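Local atomic coordinates of alpha-glucosidase (Pseudoalteromonas sp. K8, PDB entry 5HQA), a protein that hydrolyses alpha-glucosides as a chloride-activated family 97 glycoside hydrolase with a calcium ion bound beside its sugar pocket. Residues 16-24 / 33-41; 78-87 / 97-105. All blocks are in the same frame, centred on the assembly; numbering follows the deposited sequence. Where two conformers were deposited one is given.

Both contacts are antiparallel hairpins of the N-terminal region, which belongs to the galactose mutarotase-like clan, and they lie in two different sheets whose inner faces meet as in a beta-sandwich. Their centres are about 15 Å apart. The residues of contact 1 that lean on contact 2 are P21, Y23 and L38: P21 CG comes to 3.2 Å from Y97 OH, P21 CB to 3.4 Å from F87 CE1, and Y23 CB to 4.2 Å from F101 CE1. Contact 1 therefore rests on the apolar face of contact 2, whose polar face carries the H80, E82 and R100 network. Neither contact belongs to the glycan pocket or the calcium site.

Contact 1: residues 16-24 / 33-41; sequences DEQSTPSYS and INNSALGFE
S22 and Y23 run antiparallel to A37 and S36, the short strand axes 4.4 Å apart with their directions at 148°, in the beta hairpin formed by strands 22-27 and 30-42. Y23 and S36 are a hydrogen-bonded pair, Y23 N reaching S36 O at 3.0 Å and S36 N reaching Y23 O at 2.8 Å. S22 and A37 make the next, non-hydrogen-bonded pair, and beyond them the pairing fades to a weak bond from L38 N to P21 O. The Y23 ring is the hub of several apolar contacts. With CG lodged between the backbone N and the carbonyl carbon (chi1 74°), the ring is swung toward the partner strand, and S36 CB lies over one of its faces in a CH-pi contact, 3.9 Å from the ring centroid. L38 CD2 meets CD1 of Y23 at 3.8 Å, while I33 CG2 approaches the diagonally placed CE2 of the same ring at 4.0 Å; both methyls come in obliquely. The Y23 hydroxyl goes past the hairpin to E131 O on strand 122-134. S36 OG donates to N34 O within its own strand and is also hydrogen-bonded with A133 N, which ties this side of the hairpin to the next strand of the sheet. Ahead of strand 22-27, Q18 in the preceding loop reaches N35 on the partner strand. Their chains cross at about a right angle, yet the two amides stack with planes 19° apart, Q18 CD lying 3.9 Å from N35 ND2.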
# COMPACT_ATOMS: atom_id res chain seq x y z
N ASP A 16 26.54 5.61 22.86
CA ASP A 16 25.98 6.19 24.08
C ASP A 16 26.75 7.42 24.53
O ASP A 16 26.64 7.83 25.69
CB ASP A 16 25.91 5.16 25.22
CG ASP A 16 27.28 4.60 25.61
OD1 ASP A 16 28.33 5.15 25.19
OD2 ASP A 16 27.31 3.60 26.36
N GLU A 17 27.53 8.02 23.63
CA GLU A 17 28.35 9.17 23.99
C GLU A 17 27.57 10.48 23.94
O GLU A 17 27.90 11.42 24.67
CB GLU A 17 29.56 9.22 23.06
CG GLU A 17 30.42 7.98 23.18
CD GLU A 17 31.62 7.99 22.24
OE1 GLU A 17 31.72 8.93 21.42
OE2 GLU A 17 32.45 7.06 22.33
N GLN A 18 26.54 10.54 23.10
CA GLN A 18 25.67 11.71 23.03
C GLN A 18 24.80 11.77 24.29
O GLN A 18 24.84 10.89 25.15
CB GLN A 18 24.82 11.66 21.76
CG GLN A 18 25.59 11.29 20.50
CD GLN A 18 26.77 12.22 20.24
OE1 GLN A 18 26.62 13.45 20.24
NE2 GLN A 18 27.96 11.65 20.03
N SER A 19 24.00 12.84 24.38
CA SER A 19 23.15 13.00 25.56
C SER A 19 22.29 11.76 25.77
O SER A 19 22.18 11.26 26.90
CB SER A 19 22.27 14.25 25.42
OG SER A 19 21.72 14.35 24.12
N THR A 20 21.71 11.25 24.70
CA THR A 20 20.97 10.00 24.73
C THR A 20 21.74 8.92 23.98
O THR A 20 22.75 9.19 23.32
CB THR A 20 19.54 10.15 24.14
OG1 THR A 20 19.56 10.21 22.71
CG2 THR A 20 18.82 11.40 24.68
N PRO A 21 21.32 7.67 24.11
CA PRO A 21 21.66 6.67 23.10
C PRO A 21 21.36 7.21 21.70
O PRO A 21 20.45 8.01 21.52
CB PRO A 21 20.73 5.50 23.45
CG PRO A 21 20.58 5.61 24.93
CD PRO A 21 20.70 7.06 25.30
N SER A 22 22.14 6.78 20.72
CA SER A 22 21.95 7.29 19.37
C SER A 22 22.51 6.29 18.38
O SER A 22 23.25 5.37 18.74
CB SER A 22 22.63 8.67 19.21
OG SER A 22 24.03 8.56 19.38
N TYR A 23 22.14 6.47 17.11
CA TYR A 23 22.69 5.65 16.04
C TYR A 23 23.00 6.56 14.85
O TYR A 23 22.47 7.66 14.72
CB TYR A 23 21.72 4.52 15.63
CG TYR A 23 20.55 5.03 14.82
CD1 TYR A 23 19.46 5.62 15.45
CD2 TYR A 23 20.55 4.95 13.44
CE1 TYR A 23 18.39 6.12 14.71
CE2 TYR A 23 19.50 5.45 12.69
CZ TYR A 23 18.43 6.03 13.33
OH TYR A 23 17.39 6.52 12.58
N SER A 24 23.90 6.08 13.99
CA SER A 24 24.19 6.72 12.72
C SER A 24 24.43 5.62 11.68
O SER A 24 24.68 4.47 12.03
CB SER A 24 25.42 7.65 12.81
OG SER A 24 26.59 6.90 13.10
N ILE A 33 23.05 8.98 7.51
CA ILE A 33 22.25 9.33 8.68
C ILE A 33 23.21 9.72 9.79
O ILE A 33 24.02 8.89 10.23
CB ILE A 33 21.34 8.16 9.11
CG1 ILE A 33 20.35 7.78 7.99
CG2 ILE A 33 20.59 8.50 10.42
CD1 ILE A 33 19.32 8.85 7.67
N ASN A 34 23.15 10.98 10.22
CA ASN A 34 23.98 11.47 11.31
C ASN A 34 23.45 10.94 12.64
O ASN A 34 22.40 10.30 12.70
CB ASN A 34 24.00 12.99 11.31
CG ASN A 34 24.80 13.57 10.15
OD1 ASN A 34 25.74 12.95 9.65
ND2 ASN A 34 24.43 14.77 9.72
N ASN A 35 24.19 11.23 13.72
CA ASN A 35 23.75 10.88 15.07
C ASN A 35 22.27 11.17 15.25
O ASN A 35 21.83 12.31 15.10
CB ASN A 35 24.55 11.66 16.12
CG ASN A 35 26.00 11.30 16.14
OD1 ASN A 35 26.38 10.15 15.94
ND2 ASN A 35 26.85 12.30 16.39
N SER A 36 21.51 10.13 15.59
CA SER A 36 20.06 10.21 15.70
C SER A 36 19.63 9.63 17.04
O SER A 36 20.01 8.51 17.37
CB SER A 36 19.40 9.43 14.55
OG SER A 36 19.77 9.97 13.29
N ALA A 37 18.82 10.39 17.79
CA ALA A 37 18.48 10.04 19.16
C ALA A 37 17.54 8.83 19.23
O ALA A 37 16.82 8.50 18.28
CB ALA A 37 17.82 11.23 19.86
N LEU A 38 17.55 8.17 20.40
CA LEU A 38 16.68 7.06 20.74
C LEU A 38 16.10 7.29 22.13
O LEU A 38 16.77 7.85 23.00
CB LEU A 38 17.45 5.73 20.75
CG LEU A 38 18.14 5.39 19.43
CD1 LEU A 38 19.15 4.26 19.64
CD2 LEU A 38 17.12 5.00 18.38
N GLY A 39 14.85 6.86 22.35
CA GLY A 39 14.29 6.92 23.69
C GLY A 39 12.79 7.20 23.70
O GLY A 39 12.13 7.17 22.66
N PHE A 40 12.28 7.47 24.91
CA PHE A 40 10.85 7.67 25.15
C PHE A 40 10.64 8.73 26.23
O PHE A 40 11.42 8.84 27.18
CB PHE A 40 10.13 6.41 25.66
CG PHE A 40 10.18 5.25 24.72
CD1 PHE A 40 9.30 5.16 23.65
CD2 PHE A 40 11.09 4.23 24.92
CE1 PHE A 40 9.34 4.07 22.79
CE2 PHE A 40 11.14 3.13 24.06
CZ PHE A 40 10.26 3.05 22.99
N GLU A 41 9.52 9.45 26.11
CA GLU A 41 8.91 10.18 27.21
C GLU A 41 7.52 9.61 27.47
O GLU A 41 6.83 9.17 26.53
CB GLU A 41 8.82 11.69 26.92
CG GLU A 41 10.18 12.33 26.81
CD GLU A 41 10.13 13.82 26.54
OE1 GLU A 41 9.02 14.39 26.47
OE2 GLU A 41 11.21 14.43 26.42
O HOH W 1 25.23 8.31 16.99

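Contact 2: residues 78-87 / 97-105; sequences DQHNEVTVTF and YSVRFKAFD. With FMT (formic acid), chain I.
T84 and V85 lie beside R100 and V99 at the middle of a long antiparallel hairpin, strands 75-89 and 95-104, whose strand directions, over these segments, are at 153°. Paired backbone N-H...O bonds join N81 with A103, V83 with F101, V85 with V99 and F87 with Y97. The charged contacts are all on one face. R100 NH1 gives a salt bridge to E82 OE2 at 2.7 Å; the oxygen lies near the guanidinium plane, but the carboxylate is turned 83° against it. The R100 chain is extended to CD and bends at chi3 (-56°), which brings the guanidinium there and lays its face on T84 OG1. R100 NH2 holds O1 of a formic acid, probably from the crystallisation liquor and also bound by Q60 NE2, at 3.3 Å. R100 NE has a salt bridge with E113. H80 is gripped at both nitrogens, ND1 by D78 OD1 at 2.7 Å and NE2 by E82 OE1 at 3.2 Å; both oxygens lie in the ring plane and fix its rotation. Farther along, T86 OG1 and S98 OG share a hydrogen bond of 2.9 Å. CH-pi contacts complete the H80 end: K102 CD lies 3.9 Å from the H80 ring centroid, and H80 CB is centred over the F104 ring. On the apolar face, the F87 and Y97 rings are slid apart, touching at F87 CD2 and Y97 CE2 (3.7 Å). This face, with V85, F101 and A103, packs on I12 and I14 of strand 10-15; strand 53-67 pairs with 75-89, strand 107-114 with 95-104, and F104 meets helix 245-248.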
# COMPACT_ATOMS: atom_id res chain seq x y z
N ASP A 78 15.72 -13.80 3.10
CA ASP A 78 15.99 -13.02 4.31
C ASP A 78 17.46 -13.23 4.68
O ASP A 78 17.82 -14.25 5.26
CB ASP A 78 15.07 -13.44 5.46
CG ASP A 78 15.26 -12.57 6.72
OD1 ASP A 78 16.20 -11.75 6.76
OD2 ASP A 78 14.47 -12.72 7.67
N GLN A 79 18.32 -12.26 4.35
CA GLN A 79 19.73 -12.30 4.71
C GLN A 79 20.07 -11.01 5.44
O GLN A 79 20.01 -9.93 4.85
CB GLN A 79 20.62 -12.46 3.48
CG GLN A 79 20.43 -13.79 2.78
CD GLN A 79 21.15 -13.87 1.44
OE1 GLN A 79 21.29 -12.87 0.73
NE2 GLN A 79 21.60 -15.08 1.09
N HIS A 80 20.42 -11.11 6.72
CA HIS A 80 20.74 -9.91 7.46
C HIS A 80 21.66 -10.26 8.62
O HIS A 80 21.73 -11.41 9.07
CB HIS A 80 19.48 -9.19 7.98
CG HIS A 80 18.76 -9.92 9.07
ND1 HIS A 80 17.72 -10.80 8.83
CD2 HIS A 80 18.91 -9.88 10.42
CE1 HIS A 80 17.27 -11.27 9.98
NE2 HIS A 80 17.98 -10.74 10.96
N ASN A 81 22.40 -9.25 9.08
CA ASN A 81 23.08 -9.32 10.36
C ASN A 81 22.26 -8.57 11.39
O ASN A 81 21.55 -7.61 11.07
CB ASN A 81 24.49 -8.74 10.27
CG ASN A 81 25.41 -9.57 9.41
OD1 ASN A 81 25.36 -10.80 9.44
ND2 ASN A 81 26.24 -8.90 8.61
N GLU A 82 22.34 -9.02 12.63
CA GLU A 82 21.47 -8.54 13.69
C GLU A 82 22.32 -8.22 14.92
O GLU A 82 23.27 -8.95 15.22
CB GLU A 82 20.43 -9.61 14.02
CG GLU A 82 19.36 -9.23 15.02
CD GLU A 82 18.27 -10.30 15.07
OE1 GLU A 82 18.14 -11.06 14.09
OE2 GLU A 82 17.55 -10.38 16.08
N VAL A 83 21.99 -7.14 15.60
CA VAL A 83 22.60 -6.87 16.90
C VAL A 83 21.52 -6.35 17.84
O VAL A 83 20.69 -5.51 17.45
CB VAL A 83 23.78 -5.88 16.82
CG1 VAL A 83 23.33 -4.48 16.42
CG2 VAL A 83 24.56 -5.86 18.17
N THR A 84 21.51 -6.86 19.06
CA THR A 84 20.66 -6.34 20.12
C THR A 84 21.56 -5.58 21.09
O THR A 84 22.50 -6.15 21.65
CB THR A 84 19.90 -7.46 20.83
OG1 THR A 84 19.14 -8.19 19.86
CG2 THR A 84 18.96 -6.87 21.87
N VAL A 85 21.28 -4.29 21.25
CA VAL A 85 22.07 -3.40 22.09
C VAL A 85 21.26 -3.11 23.34
O VAL A 85 20.13 -2.62 23.25
CB VAL A 85 22.43 -2.10 21.36
CG1 VAL A 85 23.32 -1.24 22.22
CG2 VAL A 85 23.09 -2.41 20.02
N THR A 86 21.83 -3.42 24.51
CA THR A 86 21.13 -3.20 25.77
C THR A 86 21.66 -1.93 26.42
O THR A 86 22.88 -1.76 26.55
CB THR A 86 21.29 -4.39 26.71
OG1 THR A 86 20.68 -5.54 26.11
CG2 THR A 86 20.61 -4.11 28.04
N PHE A 87 20.75 -1.05 26.82
CA PHE A 87 21.07 0.20 27.50
C PHE A 87 20.55 0.14 28.93
O PHE A 87 19.47 -0.41 29.18
CB PHE A 87 20.42 1.40 26.81
CG PHE A 87 20.82 1.58 25.38
CD1 PHE A 87 21.92 2.36 25.05
CD2 PHE A 87 20.09 0.99 24.36
CE1 PHE A 87 22.30 2.54 23.72
CE2 PHE A 87 20.46 1.17 23.04
CZ PHE A 87 21.56 1.94 22.72
N TYR A 97 16.50 -0.79 28.58
CA TYR A 97 15.80 -1.17 27.37
C TYR A 97 16.84 -1.60 26.36
O TYR A 97 18.03 -1.31 26.50
CB TYR A 97 14.92 -0.04 26.82
CG TYR A 97 15.65 1.15 26.23
CD1 TYR A 97 15.98 2.25 27.02
CD2 TYR A 97 15.96 1.19 24.87
CE1 TYR A 97 16.62 3.35 26.47
CE2 TYR A 97 16.61 2.28 24.32
CZ TYR A 97 16.93 3.36 25.12
OH TYR A 97 17.57 4.45 24.57
N SER A 98 16.38 -2.32 25.35
CA SER A 98 17.24 -2.76 24.28
C SER A 98 16.70 -2.26 22.96
O SER A 98 15.51 -1.98 22.82
CB SER A 98 17.37 -4.29 24.26
OG SER A 98 17.98 -4.75 25.46
N VAL A 99 17.59 -2.12 21.98
CA VAL A 99 17.20 -1.85 20.61
C VAL A 99 17.80 -2.95 19.74
O VAL A 99 18.99 -3.25 19.85
CB VAL A 99 17.65 -0.46 20.14
CG1 VAL A 99 17.13 -0.19 18.74
CG2 VAL A 99 17.10 0.61 21.07
N ARG A 100 16.96 -3.57 18.93
CA ARG A 100 17.38 -4.63 18.02
C ARG A 100 17.50 -4.03 16.63
O ARG A 100 16.54 -3.42 16.15
CB ARG A 100 16.38 -5.79 18.03
CG ARG A 100 16.79 -7.00 17.18
CD ARG A 100 15.73 -8.12 17.27
NE ARG A 100 15.49 -8.49 18.66
CZ ARG A 100 16.16 -9.44 19.32
NH1 ARG A 100 17.12 -10.15 18.73
NH2 ARG A 100 15.85 -9.67 20.59
N PHE A 101 18.68 -4.16 16.01
CA PHE A 101 18.93 -3.68 14.66
C PHE A 101 19.12 -4.86 13.72
O PHE A 101 19.87 -5.79 14.05
CB PHE A 101 20.19 -2.81 14.60
CG PHE A 101 20.08 -1.53 15.37
CD1 PHE A 101 19.81 -0.33 14.71
CD2 PHE A 101 20.26 -1.52 16.73
CE1 PHE A 101 19.71 0.85 15.42
CE2 PHE A 101 20.18 -0.33 17.44
CZ PHE A 101 19.90 0.85 16.78
N LYS A 102 18.48 -4.81 12.56
CA LYS A 102 18.70 -5.79 11.50
C LYS A 102 19.21 -5.05 10.27
O LYS A 102 18.57 -4.12 9.80
CB LYS A 102 17.41 -6.55 11.17
CG LYS A 102 16.93 -7.47 12.29
CD LYS A 102 15.68 -8.23 11.88
CE LYS A 102 15.31 -9.30 12.89
NZ LYS A 102 14.22 -10.17 12.36
N ALA A 103 20.38 -5.45 9.78
CA ALA A 103 21.02 -4.78 8.65
C ALA A 103 20.97 -5.71 7.45
O ALA A 103 21.59 -6.78 7.46
CB ALA A 103 22.46 -4.40 8.99
N PHE A 104 20.22 -5.30 6.42
CA PHE A 104 20.12 -5.98 5.14
C PHE A 104 20.95 -5.23 4.11
O PHE A 104 21.29 -4.06 4.29
CB PHE A 104 18.68 -6.03 4.64
CG PHE A 104 17.71 -6.65 5.60
CD1 PHE A 104 17.24 -7.95 5.40
CD2 PHE A 104 17.22 -5.92 6.69
CE1 PHE A 104 16.33 -8.52 6.27
CE2 PHE A 104 16.31 -6.49 7.56
CZ PHE A 104 15.87 -7.79 7.35
N ASP A 105 21.25 -5.90 2.99
CA ASP A 105 21.91 -5.18 1.90
C ASP A 105 21.07 -4.03 1.37
O ASP A 105 21.62 -3.08 0.81
CB ASP A 105 22.26 -6.14 0.76
CG ASP A 105 23.38 -7.08 1.13
OD1 ASP A 105 24.08 -6.83 2.14
OD2 ASP A 105 23.58 -8.08 0.41
C FMT I . 19.08 -11.69 21.38
O1 FMT I . 18.58 -10.79 22.05
O2 FMT I . 18.42 -12.59 20.84
O HOH W 2 13.91 -10.54 9.34
O HOH W 3 20.40 -8.56 2.58
O HOH W 4 21.60 -10.01 0.70